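Side-chain contact in protein with a SET domain within carboxy region (PDB 4LDG), which probably acts as a histone H4K20 methyltransferase, this chain being the carboxy-terminal part that carries the SET domain: residues 102-107 against 117-122. Sequence-based numbering, arbitrary orientation.
Sequences EATIDM and YNYSEK
Thr104, on the last turn of helix 98-104, meets Tyr119, in the loop just before helix 121-134, in a hydroxyl-to-hydroxyl bond that ties a helix end to the lead-in of the next helix. Tyr119 OH donates to Thr104 OG1 over a short 2.5 Å. The angle at the phenol oxygen, CZ-OH to OG1, is about 122°, and OG1 lies in the plane of the ring, at its edge. Thr104 OG1 is also hydrogen-bonded to Ile100 O one turn back along the helix, an acceptor, so this hydroxyl would receive from the tyrosine and give to the carbonyl. That second bond suits a chi1 of -61°, which sets OG1 beside the backbone N and turns CG2 anti to it. The methyl stays off the ring plane, with CG2 4.1 Å from Tyr119 CE2. The two side chains reach for each other from opposite directions, and the long phenol spans most of the 10.5 Å between Thr104 CA and Tyr119 CA. This is local packing, with one bonded pair and little buried surface. Thr104 also has backbone hydrogen bonds to His113 and Leu114, beyond the hairpin of strands 105-106 and 111-112. Leu114 touches both partners, while Thr104 packs on Ile116 and on Ile127 of helix 121-134, whose N-cap, Ser120, directly follows the tyrosine.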
loop_
_atom_site.group_PDB
_atom_site.type_symbol
_atom_site.label_atom_id
_atom_site.label_comp_id
_atom_site.label_asym_id
_atom_site.label_seq_id
_atom_site.Cartn_x
_atom_site.Cartn_y
_atom_site.Cartn_z
ATOM N N GLU A 102 12.649 8.457 12.975
ATOM C CA GLU A 102 12.180 7.920 14.239
ATOM C C GLU A 102 11.128 8.809 14.884
ATOM O O GLU A 102 10.276 8.317 15.616
ATOM C CB GLU A 102 13.343 7.705 15.209
ATOM C CG GLU A 102 14.375 6.739 14.675
ATOM C CD GLU A 102 14.936 5.808 15.732
ATOM O OE1 GLU A 102 15.610 6.346 16.635
ATOM O OE2 GLU A 102 14.740 4.559 15.629
ATOM N N ALA A 103 11.186 10.111 14.608
ATOM C CA ALA A 103 10.128 11.012 15.029
ATOM C C ALA A 103 8.885 10.856 14.155
ATOM O O ALA A 103 7.771 10.996 14.637
ATOM C CB ALA A 103 10.593 12.447 14.979
ATOM N N THR A 104 9.066 10.585 12.876
ATOM C CA THR A 104 7.928 10.549 11.967
ATOM C C THR A 104 7.167 9.242 12.107
ATOM O O THR A 104 5.947 9.237 12.074
ATOM C CB THR A 104 8.393 10.762 10.527
ATOM O OG1 THR A 104 9.024 12.055 10.439
ATOM C CG2 THR A 104 7.227 10.675 9.544
ATOM N N ILE A 105 7.895 8.145 12.311
ATOM C CA ILE A 105 7.315 6.811 12.391
ATOM C C ILE A 105 7.527 6.213 13.771
ATOM O O ILE A 105 8.653 6.252 14.292
ATOM C CB ILE A 105 7.981 5.892 11.360
ATOM C CG1 ILE A 105 7.542 6.340 9.966
ATOM C CG2 ILE A 105 7.598 4.428 11.618
ATOM C CD1 ILE A 105 8.515 6.006 8.895
ATOM N N ASP A 106 6.452 5.699 14.371
ATOM C CA ASP A 106 6.538 5.012 15.665
ATOM C C ASP A 106 6.911 3.593 15.351
ATOM O O ASP A 106 6.106 2.867 14.771
ATOM C CB ASP A 106 5.190 5.039 16.371
ATOM C CG ASP A 106 5.225 4.367 17.750
ATOM O OD1 ASP A 106 4.815 5.043 18.735
ATOM O OD2 ASP A 106 5.653 3.175 17.836
ATOM N N MET A 107 8.120 3.210 15.750
ATOM C CA MET A 107 8.670 1.891 15.457
ATOM C C MET A 107 8.078 0.772 16.320
ATOM O O MET A 107 8.241 -0.406 16.004
ATOM C CB MET A 107 10.195 1.924 15.602
ATOM C CG MET A 107 10.966 1.912 14.275
ATOM S SD MET A 107 10.918 3.427 13.295
ATOM C CE MET A 107 12.490 4.150 13.699
ATOM N N TYR A 117 2.680 15.602 4.642
ATOM C CA TYR A 117 2.346 16.378 3.451
ATOM C C TYR A 117 3.099 17.710 3.476
ATOM O O TYR A 117 3.227 18.363 2.453
ATOM C CB TYR A 117 0.824 16.616 3.315
ATOM C CG TYR A 117 0.157 17.304 4.490
ATOM C CD1 TYR A 117 -0.447 16.553 5.500
ATOM C CD2 TYR A 117 0.115 18.698 4.590
ATOM C CE1 TYR A 117 -1.070 17.158 6.588
ATOM C CE2 TYR A 117 -0.516 19.324 5.669
ATOM C CZ TYR A 117 -1.107 18.541 6.671
ATOM O OH TYR A 117 -1.729 19.121 7.768
ATOM N N ASN A 118 3.602 18.094 4.647
ATOM C CA ASN A 118 4.405 19.304 4.784
ATOM C C ASN A 118 5.910 19.090 4.549
ATOM O O ASN A 118 6.680 20.040 4.569
ATOM C CB ASN A 118 4.162 19.921 6.166
ATOM C CG ASN A 118 4.378 18.928 7.303
ATOM O OD1 ASN A 118 3.900 17.798 7.260
ATOM N ND2 ASN A 118 5.102 19.337 8.307
ATOM N N TYR A 119 6.322 17.852 4.309
ATOM C CA TYR A 119 7.734 17.530 4.114
ATOM C C TYR A 119 8.113 17.774 2.677
ATOM O O TYR A 119 7.286 17.596 1.779
ATOM C CB TYR A 119 8.009 16.045 4.380
ATOM C CG TYR A 119 8.005 15.589 5.806
ATOM C CD1 TYR A 119 7.505 16.385 6.826
ATOM C CD2 TYR A 119 8.505 14.345 6.138
ATOM C CE1 TYR A 119 7.507 15.940 8.135
ATOM C CE2 TYR A 119 8.518 13.897 7.446
ATOM C CZ TYR A 119 7.998 14.679 8.441
ATOM O OH TYR A 119 7.988 14.250 9.754
ATOM N N SER A 120 9.374 18.139 2.440
ATOM C CA SER A 120 9.884 18.335 1.076
ATOM C C SER A 120 9.886 17.011 0.344
ATOM O O SER A 120 9.769 15.947 0.961
ATOM C CB SER A 120 11.320 18.825 1.120
ATOM O OG SER A 120 12.098 17.815 1.732
ATOM N N GLU A 121 10.040 17.072 -0.972
ATOM C CA GLU A 121 10.085 15.869 -1.811
ATOM C C GLU A 121 11.158 14.911 -1.334
ATOM O O GLU A 121 10.883 13.757 -1.119
ATOM C CB GLU A 121 10.281 16.236 -3.286
ATOM C CG GLU A 121 9.015 16.841 -3.892
ATOM C CD GLU A 121 7.809 15.892 -3.815
ATOM O OE1 GLU A 121 8.000 14.655 -3.885
ATOM O OE2 GLU A 121 6.658 16.360 -3.668
ATOM N N LYS A 122 12.352 15.432 -1.090
ATOM C CA LYS A 122 13.462 14.645 -0.559
ATOM C C LYS A 122 13.042 13.818 0.650
ATOM O O LYS A 122 13.327 12.610 0.741
ATOM C CB LYS A 122 14.592 15.574 -0.152
ATOM C CG LYS A 122 15.555 14.913 0.814
ATOM C CD LYS A 122 16.707 15.826 1.208
ATOM C CE LYS A 122 17.726 15.033 2.011
ATOM N NZ LYS A 122 18.404 15.873 3.007
#